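Local coordinates for 2S Albumin protein (Dolichos, PDB 6IX1) that probably serves as a seed albumin (named 2S albumin) and folds as a four-bladed hemopexin-type beta-propeller, at residues S120-T125 / E129-K134; Y138-Y143 / Q147-I152; A173-H178 / E182-K187. All coordinates share one frame; numbering follows the deposited sequence.

Overall arrangement
The chain folds into four antiparallel sheets, the blades of a hemopexin-type propeller. Contacts 1 and 2 belong to one blade and contact 3 to the next. Contact 1 pairs the two inner strands of its blade, and contact 2 lies at the outer side. The centres of contacts 1 and 2 are about 9 Å apart, and V130 N reaches I141 O at 2.8 Å. Both touch the same sulfate ion. Contact 3 repeats the hairpin of contact 1 about 10 Å away, centre to centre, with a second sulfate. S120 OG and S174 OG, 2.7 Å apart, join the two blades. Contacts 2 and 3 do not touch; their nearest atoms are about 10 Å apart.

Contact 1 (S120-T125 / E129-K134); sequences SAFRST and EVYLFK. With SO4 (sulfate ion), chain E.
The F122 ring carries Y131 CD2 above the outer part of one face, with F122 CE1 to Y131 CD2 at 3.4 Å. The two ring planes are inclined by 33°. Y131 CB also lies over the F122 ring in a CH-pi contact. F133 meets F122 rim to rim, CE2 to CE2 at 3.7 Å. S120 O sits at the edge of the F133 ring. The Y131 ring has a sulfate oxygen at its edge, and S124 CB meets it obliquely. F196 meets F122 edge-to-face, and F159 meets Y131 in the same way.

F122 CG stands between its backbone N and carbonyl carbon (chi1 68°). This turns the ring toward strand 129-134, where Y131 and F133 receive it. The three rings form an aromatic cluster on one face of the sheet. On the other face A121 CB packs on L132 CD2 at 4.0 Å and, a little farther off, on V130 CG1.

F122 and Y131 are a hydrogen-bonded antiparallel pair, with Y131 N to F122 O at 2.9 Å. S124 N extends the pairing to E129 O, also at 2.9 Å. R123 NH1 adds a weak bond to E129 O and a further bond to G127 O.

Water 1 links S124 OG to E129 OE1, to which it donates at 2.7 Å. It also gives a weak bond to the sulfate. S124 OG has a second partner in K126 N. Y131 OH lies 2.6 Å from sulfate O2 and 2.9 Å from sulfate O1. G199 N binds the same ion.

The cluster is therefore apolar at its base and polar at the tyrosine hydroxyl. The sulfate is probably from the crystallisation liquor, but its place suggests a site that could accept an anion.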
loop_
_atom_site.group_PDB
_atom_site.type_symbol
_atom_site.label_atom_id
_atom_site.label_comp_id
_atom_site.label_asym_id
_atom_site.label_seq_id
_atom_site.Cartn_x
_atom_site.Cartn_y
_atom_site.Cartn_z
ATOM N N SER A 120 -0.690 -6.110 -2.493
ATOM C CA SER A 120 -1.046 -4.738 -2.159
ATOM C C SER A 120 -1.918 -4.734 -0.927
ATOM O O SER A 120 -2.478 -5.811 -0.597
ATOM C CB SER A 120 -1.792 -4.043 -3.292
ATOM O OG SER A 120 -1.752 -2.658 -3.203
ATOM N N ALA A 121 -2.073 -3.581 -0.298
ATOM C CA ALA A 121 -2.881 -3.467 0.880
ATOM C C ALA A 121 -3.284 -2.039 1.122
ATOM O O ALA A 121 -2.506 -1.147 0.710
ATOM C CB ALA A 121 -2.130 -3.946 2.054
ATOM N N PHE A 122 -4.356 -1.777 1.841
ATOM C CA PHE A 122 -4.626 -0.390 2.237
ATOM C C PHE A 122 -5.462 -0.407 3.473
ATOM O O PHE A 122 -6.178 -1.403 3.709
ATOM C CB PHE A 122 -5.253 0.476 1.151
ATOM C CG PHE A 122 -6.651 0.177 0.700
ATOM C CD1 PHE A 122 -7.733 0.670 1.343
ATOM C CD2 PHE A 122 -6.886 -0.632 -0.403
ATOM C CE1 PHE A 122 -8.995 0.428 0.865
ATOM C CE2 PHE A 122 -8.129 -0.852 -0.934
ATOM C CZ PHE A 122 -9.183 -0.356 -0.231
ATOM N N ARG A 123 -5.388 0.639 4.258
ATOM C CA ARG A 123 -6.100 0.766 5.523
ATOM C C ARG A 123 -7.563 1.097 5.334
ATOM O O ARG A 123 -7.921 2.038 4.621
ATOM C CB ARG A 123 -5.377 1.856 6.304
ATOM C CG ARG A 123 -5.900 2.134 7.720
ATOM C CD ARG A 123 -5.673 1.017 8.670
ATOM N NE ARG A 123 -5.881 1.407 10.028
ATOM C CZ ARG A 123 -7.039 1.387 10.716
ATOM N NH1 ARG A 123 -8.117 0.830 10.168
ATOM N NH2 ARG A 123 -7.126 1.765 11.961
ATOM N N SER A 124 -8.412 0.297 5.959
ATOM C CA SER A 124 -9.854 0.495 5.865
ATOM C C SER A 124 -10.279 1.595 6.820
ATOM O O SER A 124 -9.623 1.920 7.834
ATOM C CB SER A 124 -10.573 -0.805 6.179
ATOM O OG SER A 124 -11.983 -0.685 6.066
ATOM N N THR A 125 -11.453 2.152 6.643
ATOM C CA THR A 125 -12.114 2.927 7.658
ATOM C C THR A 125 -12.805 2.017 8.692
ATOM O O THR A 125 -13.211 2.576 9.681
ATOM C CB THR A 125 -13.187 3.804 7.012
ATOM O OG1 THR A 125 -14.052 2.961 6.263
ATOM C CG2 THR A 125 -12.631 4.897 6.102
ATOM N N GLU A 129 -9.183 -2.664 10.401
ATOM C CA GLU A 129 -9.045 -3.525 9.250
ATOM C C GLU A 129 -8.142 -2.925 8.166
ATOM O O GLU A 129 -8.031 -1.710 7.994
ATOM C CB GLU A 129 -10.364 -3.864 8.631
ATOM C CG GLU A 129 -11.139 -4.827 9.519
ATOM C CD GLU A 129 -12.510 -5.219 8.994
ATOM O OE1 GLU A 129 -12.672 -5.107 7.755
ATOM O OE2 GLU A 129 -13.348 -5.582 9.831
ATOM N N VAL A 130 -7.501 -3.833 7.480
ATOM C CA VAL A 130 -6.606 -3.606 6.345
ATOM C C VAL A 130 -6.987 -4.568 5.245
ATOM O O VAL A 130 -7.101 -5.806 5.491
ATOM C CB VAL A 130 -5.162 -3.835 6.751
ATOM C CG1 VAL A 130 -4.249 -3.693 5.571
ATOM C CG2 VAL A 130 -4.745 -2.911 7.875
ATOM N N TYR A 131 -7.210 -4.073 4.044
ATOM C CA TYR A 131 -7.447 -4.881 2.838
ATOM C C TYR A 131 -6.132 -5.438 2.369
ATOM O O TYR A 131 -5.155 -4.717 2.268
ATOM C CB TYR A 131 -8.081 -4.087 1.725
ATOM C CG TYR A 131 -9.481 -3.654 2.068
ATOM C CD1 TYR A 131 -10.574 -4.429 1.779
ATOM C CD2 TYR A 131 -9.765 -2.407 2.590
ATOM C CE1 TYR A 131 -11.859 -4.108 2.114
ATOM C CE2 TYR A 131 -11.070 -2.068 2.898
ATOM C CZ TYR A 131 -12.132 -2.889 2.654
ATOM O OH TYR A 131 -13.387 -2.454 2.867
ATOM N N LEU A 132 -6.082 -6.730 2.068
ATOM C CA LEU A 132 -4.953 -7.483 1.520
ATOM C C LEU A 132 -5.336 -8.059 0.138
ATOM O O LEU A 132 -6.393 -8.684 0.051
ATOM C CB LEU A 132 -4.520 -8.619 2.465
ATOM C CG LEU A 132 -4.220 -8.236 3.912
ATOM C CD1 LEU A 132 -3.833 -9.476 4.628
ATOM C CD2 LEU A 132 -3.089 -7.233 4.086
ATOM N N PHE A 133 -4.450 -7.887 -0.846
ATOM C CA PHE A 133 -4.738 -8.315 -2.210
ATOM C C PHE A 133 -3.631 -9.247 -2.667
ATOM O O PHE A 133 -2.451 -8.963 -2.417
ATOM C CB PHE A 133 -4.771 -7.127 -3.170
ATOM C CG PHE A 133 -5.878 -6.177 -2.823
ATOM C CD1 PHE A 133 -7.151 -6.426 -3.304
ATOM C CD2 PHE A 133 -5.697 -5.053 -1.983
ATOM C CE1 PHE A 133 -8.233 -5.618 -2.958
ATOM C CE2 PHE A 133 -6.771 -4.246 -1.668
ATOM C CZ PHE A 133 -8.013 -4.488 -2.189
ATOM N N LYS A 134 -4.017 -10.350 -3.324
ATOM C CA LYS A 134 -3.040 -11.291 -3.900
ATOM C C LYS A 134 -3.660 -11.892 -5.146
ATOM O O LYS A 134 -4.744 -12.550 -5.044
ATOM C CB LYS A 134 -2.670 -12.448 -2.950
ATOM C CG LYS A 134 -1.687 -13.450 -3.497
ATOM C CD LYS A 134 -0.352 -12.886 -3.916
ATOM C CE LYS A 134 0.645 -13.971 -4.185
ATOM N NZ LYS A 134 0.975 -14.605 -2.923
HETATM S S SO4 E . -15.458 -5.207 2.314
HETATM O O1 SO4 E . -15.043 -4.733 3.691
HETATM O O2 SO4 E . -15.164 -3.938 1.644
HETATM O O3 SO4 E . -16.792 -5.468 2.495
HETATM O O4 SO4 E . -14.636 -6.319 2.032
HETATM O O HOH W 1 -12.890 -3.269 5.752
#

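Contact 2 (Y138-Y143 / Q147-I152). With SO4 (sulfate ion), chain E.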
loop_
_atom_site.group_PDB
_atom_site.type_symbol
_atom_site.label_atom_id
_atom_site.label_comp_id
_atom_site.label_asym_id
_atom_site.label_seq_id
_atom_site.Cartn_x
_atom_site.Cartn_y
_atom_site.Cartn_z
ATOM N N TYR A 138 -8.754 -11.256 -2.451
ATOM C CA TYR A 138 -8.536 -10.308 -1.391
ATOM C C TYR A 138 -9.147 -10.781 -0.083
ATOM O O TYR A 138 -10.174 -11.529 -0.087
ATOM C CB TYR A 138 -9.082 -8.928 -1.768
ATOM C CG TYR A 138 -10.464 -8.616 -1.297
ATOM C CD1 TYR A 138 -11.558 -9.187 -1.925
ATOM C CD2 TYR A 138 -10.685 -7.885 -0.162
ATOM C CE1 TYR A 138 -12.849 -8.925 -1.496
ATOM C CE2 TYR A 138 -11.940 -7.590 0.272
ATOM C CZ TYR A 138 -13.020 -8.134 -0.385
ATOM O OH TYR A 138 -14.308 -7.895 -0.040
ATOM N N GLY A 139 -8.606 -10.325 1.008
ATOM C CA GLY A 139 -9.208 -10.441 2.313
ATOM C C GLY A 139 -8.954 -9.276 3.164
ATOM O O GLY A 139 -8.484 -8.204 2.657
ATOM N N ARG A 140 -9.331 -9.350 4.410
ATOM C CA ARG A 140 -9.131 -8.282 5.375
ATOM C C ARG A 140 -8.549 -8.824 6.655
ATOM O O ARG A 140 -9.062 -9.846 7.151
ATOM C CB ARG A 140 -10.444 -7.615 5.739
ATOM C CG ARG A 140 -11.436 -7.243 4.665
ATOM C CD ARG A 140 -12.784 -7.534 5.225
ATOM N NE ARG A 140 -13.723 -7.886 4.216
ATOM C CZ ARG A 140 -14.209 -9.084 3.956
ATOM N NH1 ARG A 140 -15.175 -9.125 3.083
ATOM N NH2 ARG A 140 -13.931 -10.161 4.660
ATOM N N ILE A 141 -7.564 -8.123 7.176
ATOM C CA ILE A 141 -7.004 -8.451 8.496
ATOM C C ILE A 141 -7.280 -7.289 9.438
ATOM O O ILE A 141 -7.132 -6.151 9.035
ATOM C CB ILE A 141 -5.553 -8.887 8.370
ATOM C CG1 ILE A 141 -5.047 -9.586 9.620
ATOM C CG2 ILE A 141 -4.706 -7.708 7.957
ATOM C CD1 ILE A 141 -3.986 -10.570 9.347
ATOM N N ALA A 142 -7.575 -7.606 10.677
ATOM C CA ALA A 142 -7.590 -6.596 11.756
ATOM C C ALA A 142 -6.187 -6.618 12.320
ATOM O O ALA A 142 -5.720 -7.626 12.831
ATOM C CB ALA A 142 -8.621 -6.960 12.799
ATOM N N TYR A 143 -5.419 -5.524 12.180
ATOM C CA TYR A 143 -3.964 -5.559 12.465
ATOM C C TYR A 143 -3.684 -5.779 13.940
ATOM O O TYR A 143 -2.634 -6.209 14.261
ATOM C CB TYR A 143 -3.209 -4.375 11.878
ATOM C CG TYR A 143 -3.514 -3.039 12.514
ATOM C CD1 TYR A 143 -3.024 -2.690 13.772
ATOM C CD2 TYR A 143 -4.344 -2.138 11.898
ATOM C CE1 TYR A 143 -3.350 -1.499 14.381
ATOM C CE2 TYR A 143 -4.641 -0.940 12.449
ATOM C CZ TYR A 143 -4.157 -0.604 13.709
ATOM O OH TYR A 143 -4.477 0.576 14.283
ATOM N N GLN A 147 -6.536 -11.037 13.480
ATOM C CA GLN A 147 -7.604 -11.907 12.980
ATOM C C GLN A 147 -7.846 -11.634 11.512
ATOM O O GLN A 147 -7.894 -10.521 11.162
ATOM C CB GLN A 147 -8.944 -11.720 13.701
ATOM C CG GLN A 147 -8.918 -12.150 15.177
ATOM C CD GLN A 147 -10.299 -11.940 15.759
ATOM O OE1 GLN A 147 -11.292 -12.277 15.112
ATOM N NE2 GLN A 147 -10.409 -11.491 16.997
ATOM N N LEU A 148 -8.024 -12.711 10.756
ATOM C CA LEU A 148 -8.521 -12.596 9.398
ATOM C C LEU A 148 -10.016 -12.339 9.637
ATOM O O LEU A 148 -10.677 -13.136 10.337
ATOM C CB LEU A 148 -8.190 -13.881 8.610
ATOM C CG LEU A 148 -8.607 -13.889 7.171
ATOM C CD1 LEU A 148 -7.709 -13.002 6.347
ATOM C CD2 LEU A 148 -8.613 -15.303 6.699
ATOM N N VAL A 149 -10.565 -11.337 9.043
ATOM C CA VAL A 149 -11.971 -10.961 9.074
ATOM C C VAL A 149 -12.632 -11.624 7.864
ATOM O O VAL A 149 -12.448 -11.107 6.735
ATOM C CB VAL A 149 -12.111 -9.456 9.117
ATOM C CG1 VAL A 149 -13.528 -9.042 9.172
ATOM C CG2 VAL A 149 -11.407 -8.927 10.317
ATOM N N GLY A 150 -13.432 -12.663 8.121
ATOM C CA GLY A 150 -14.095 -13.383 7.030
ATOM C C GLY A 150 -13.196 -14.268 6.225
ATOM O O GLY A 150 -12.284 -14.976 6.763
ATOM N N THR A 151 -13.426 -14.214 4.919
ATOM C CA THR A 151 -12.780 -15.185 4.033
ATOM C C THR A 151 -12.068 -14.472 2.937
ATOM O O THR A 151 -12.240 -13.235 2.785
ATOM C CB THR A 151 -13.801 -16.186 3.502
ATOM O OG1 THR A 151 -14.652 -15.555 2.523
ATOM C CG2 THR A 151 -14.562 -16.873 4.611
ATOM N N ILE A 152 -11.325 -15.221 2.150
ATOM C CA ILE A 152 -10.534 -14.652 1.069
ATOM C C ILE A 152 -11.324 -14.921 -0.212
ATOM O O ILE A 152 -11.676 -16.106 -0.523
ATOM C CB ILE A 152 -9.145 -15.260 1.023
ATOM C CG1 ILE A 152 -8.420 -15.077 2.348
ATOM C CG2 ILE A 152 -8.408 -14.700 -0.171
ATOM C CD1 ILE A 152 -7.120 -15.890 2.449
HETATM S S SO4 E . -15.458 -5.207 2.314
HETATM O O1 SO4 E . -15.043 -4.733 3.691
HETATM O O2 SO4 E . -15.164 -3.938 1.644
HETATM O O3 SO4 E . -16.792 -5.468 2.495
HETATM O O4 SO4 E . -14.636 -6.319 2.032
HETATM O O HOH W 2 -13.009 -11.041 1.184
HETATM O O HOH W 3 -10.744 -11.820 4.799
#
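R140 grips V149 twice. Its NH2 gives a 2.7 Å bond to V149 O, which lies in the guanidinium plane, and its carbonyl O accepts V149 N at 2.8 Å. A142 N to Q147 O is the next bond, 3.0 Å and nearly straight at 169°. These three bonds make the tight part, while the Q147 side chain leads out to solvent. I141 CG1 packs on Q147 O, and L148 CD1 on R140 O. A142 CB touches V149 CG2.

From V149 onward water replaces direct pairing. G150 has a positive phi of 74°, and the chain turns a corner there. R140 N is not bonded directly to V149 O. Water 3 accepts from R140 N and donates to V149 O and T151 O. Water 2 in turn donates to Y138 O and T151 O, and it lies over one face of both the R140 guanidinium and the Y138 ring. G139 brings no side chain between the strands, and I152 CA makes a CA-H...O contact with Y138 O at 3.3 Å. T151 and G150 are solvent-exposed.

The R140 chain bends at chi2 (141°), and its guanidinium meets V149 O and the sulfate at its edge. Sulfate O4 accepts R140 NE at 2.8 Å. It also takes R140 NH1 and, at 2.6 Å, Y138 OH. R153 NH2 is hydrogen-bonded to Y138 OH and lies close to R140 NH1.

One oxygen thus takes three bonds from this contact. The sulfate probably balances the charge of R140. V149 O on NH2 and sulfate O4 on NE and NH1 together hold the guanidinium in its orientation.

Contact 3 (A173-H178 / E182-K187); sequences ASFASH and EAYLFK. With SO4 (sulfate ion), chain D.
The F175 and Y184 rings run alongside each other, 15° from parallel, but displaced so far that little of one covers the other. The tip of F175 touches most closely, with F175 CZ 3.3 Å from Y184 CD1. One corner, F175 CE1, fills the hollow between two neighbours: Y184 CB at 3.7 Å and F186 CE1 at 4.0 Å. A chi1 of 73° swings the ring across toward them. F186 lies with A173 O and F175 CE1 at its edge. F175 and Y184 form a hydrogen-bonded antiparallel pair, Y184 N to F175 O.

The opposite face has smaller bumps. S174 CB meets L185 CD2 at 3.9 Å. A176 and A183, a non-hydrogen-bonded pair of small residues, bring their CA atoms within 4.2 Å.

Past A176, S177 CB rests on E182 CB, and S177 N bonds E182 O. Water 5 bridges S177 OG, E182 OE1 and Y184 OH. S177 OG also meets K179 N, and E182 forms a salt bridge with R193. Y184 OH donates to the sulfate at 2.7 Å, an ion that G32 N and Y191 OH bind too.

Strand 190-195 flanks strand 182-187 on its outer side. F122 of strand 120-123 packs on S174, A183 and L185, while A7 of strand 6-9 and the ring of Y29 meet F175. The hairpin is thus wedged between two neighbouring blades.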
loop_
_atom_site.group_PDB
_atom_site.type_symbol
_atom_site.label_atom_id
_atom_site.label_comp_id
_atom_site.label_asym_id
_atom_site.label_seq_id
_atom_site.Cartn_x
_atom_site.Cartn_y
_atom_site.Cartn_z
ATOM N N ALA A 173 -0.345 -1.798 -6.087
ATOM C CA ALA A 173 -0.050 -0.945 -4.925
ATOM C C ALA A 173 -1.324 -0.192 -4.583
ATOM O O ALA A 173 -2.202 -0.033 -5.472
ATOM C CB ALA A 173 1.094 0.043 -5.205
ATOM N N SER A 174 -1.430 0.311 -3.374
ATOM C CA SER A 174 -2.636 1.048 -2.977
ATOM C C SER A 174 -2.322 1.791 -1.691
ATOM O O SER A 174 -1.506 1.343 -0.938
ATOM C CB SER A 174 -3.832 0.076 -2.765
ATOM O OG SER A 174 -3.488 -1.022 -1.878
ATOM N N PHE A 175 -3.090 2.823 -1.474
ATOM C CA PHE A 175 -3.096 3.429 -0.131
ATOM C C PHE A 175 -4.433 4.114 0.134
ATOM O O PHE A 175 -5.125 4.581 -0.775
ATOM C CB PHE A 175 -1.920 4.425 0.036
ATOM C CG PHE A 175 -2.034 5.718 -0.694
ATOM C CD1 PHE A 175 -1.726 5.786 -2.035
ATOM C CD2 PHE A 175 -2.403 6.874 -0.023
ATOM C CE1 PHE A 175 -1.803 7.006 -2.712
ATOM C CE2 PHE A 175 -2.513 8.078 -0.716
ATOM C CZ PHE A 175 -2.246 8.143 -2.040
ATOM N N ALA A 176 -4.771 4.193 1.396
ATOM C CA ALA A 176 -5.947 4.922 1.796
ATOM C C ALA A 176 -5.650 6.430 1.792
ATOM O O ALA A 176 -4.582 6.847 2.235
ATOM C CB ALA A 176 -6.270 4.554 3.225
ATOM N N SER A 177 -6.591 7.197 1.297
ATOM C CA SER A 177 -6.420 8.666 1.316
ATOM C C SER A 177 -6.641 9.253 2.694
ATOM O O SER A 177 -7.335 8.643 3.514
ATOM C CB SER A 177 -7.416 9.278 0.353
ATOM O OG SER A 177 -7.239 10.641 0.259
ATOM N N HIS A 178 -6.077 10.423 2.918
ATOM C CA HIS A 178 -6.493 11.222 4.077
ATOM C C HIS A 178 -7.931 11.708 3.963
ATOM O O HIS A 178 -8.509 12.077 4.963
ATOM C CB HIS A 178 -5.519 12.418 4.221
ATOM C CG HIS A 178 -4.177 11.976 4.737
ATOM N ND1 HIS A 178 -3.166 11.555 3.923
ATOM C CD2 HIS A 178 -3.709 11.878 6.010
ATOM C CE1 HIS A 178 -2.114 11.258 4.663
ATOM N NE2 HIS A 178 -2.421 11.432 5.920
ATOM N N GLU A 182 -11.801 7.468 0.760
ATOM C CA GLU A 182 -11.187 7.285 -0.563
ATOM C C GLU A 182 -9.919 6.418 -0.443
ATOM O O GLU A 182 -9.251 6.370 0.584
ATOM C CB GLU A 182 -10.919 8.596 -1.270
ATOM C CG GLU A 182 -12.160 9.389 -1.464
ATOM C CD GLU A 182 -12.068 10.681 -2.249
ATOM O OE1 GLU A 182 -10.972 11.095 -2.637
ATOM O OE2 GLU A 182 -13.170 11.285 -2.413
ATOM N N ALA A 183 -9.579 5.811 -1.559
ATOM C CA ALA A 183 -8.359 5.021 -1.690
ATOM C C ALA A 183 -7.858 5.099 -3.104
ATOM O O ALA A 183 -8.663 5.290 -4.012
ATOM C CB ALA A 183 -8.588 3.593 -1.302
ATOM N N TYR A 184 -6.558 4.901 -3.282
ATOM C CA TYR A 184 -5.921 4.904 -4.604
ATOM C C TYR A 184 -5.434 3.478 -4.872
ATOM O O TYR A 184 -4.761 2.897 -4.031
ATOM C CB TYR A 184 -4.735 5.855 -4.629
ATOM C CG TYR A 184 -5.118 7.272 -4.555
ATOM C CD1 TYR A 184 -5.285 7.903 -3.345
ATOM C CD2 TYR A 184 -5.368 8.005 -5.701
ATOM C CE1 TYR A 184 -5.730 9.219 -3.293
ATOM C CE2 TYR A 184 -5.808 9.312 -5.651
ATOM C CZ TYR A 184 -5.916 9.965 -4.440
ATOM O OH TYR A 184 -6.361 11.254 -4.340
ATOM N N LEU A 185 -5.784 2.978 -6.062
ATOM C CA LEU A 185 -5.367 1.606 -6.477
ATOM C C LEU A 185 -4.485 1.822 -7.731
ATOM O O LEU A 185 -4.824 2.576 -8.631
ATOM C CB LEU A 185 -6.582 0.743 -6.871
ATOM C CG LEU A 185 -7.734 0.725 -5.871
ATOM C CD1 LEU A 185 -8.800 -0.209 -6.434
ATOM C CD2 LEU A 185 -7.269 0.185 -4.512
ATOM N N PHE A 186 -3.378 1.122 -7.727
ATOM C CA PHE A 186 -2.404 1.215 -8.823
ATOM C C PHE A 186 -2.190 -0.182 -9.433
ATOM O O PHE A 186 -2.105 -1.158 -8.731
ATOM C CB PHE A 186 -1.043 1.688 -8.288
ATOM C CG PHE A 186 -1.074 3.048 -7.657
ATOM C CD1 PHE A 186 -1.394 3.244 -6.360
ATOM C CD2 PHE A 186 -0.860 4.158 -8.407
ATOM C CE1 PHE A 186 -1.474 4.531 -5.830
ATOM C CE2 PHE A 186 -0.959 5.466 -7.973
ATOM C CZ PHE A 186 -1.257 5.637 -6.643
ATOM N N LYS A 187 -2.071 -0.222 -10.733
ATOM C CA LYS A 187 -1.848 -1.480 -11.470
ATOM C C LYS A 187 -1.043 -1.112 -12.721
ATOM O O LYS A 187 -1.550 -0.364 -13.588
ATOM C CB LYS A 187 -3.162 -2.167 -11.841
ATOM C CG LYS A 187 -3.107 -3.396 -12.745
ATOM C CD LYS A 187 -2.498 -4.484 -12.041
ATOM C CE LYS A 187 -2.882 -5.877 -12.589
ATOM N NZ LYS A 187 -4.319 -6.388 -12.649
HETATM S S SO4 D . -6.587 12.149 -8.054
HETATM O O1 SO4 D . -6.778 13.362 -8.768
HETATM O O2 SO4 D . -6.946 12.418 -6.703
HETATM O O3 SO4 D . -5.270 11.768 -8.088
HETATM O O4 SO4 D . -7.371 11.062 -8.569
HETATM O O HOH W 4 -9.525 6.744 3.318
HETATM O O HOH W 5 -8.330 11.249 -2.096
#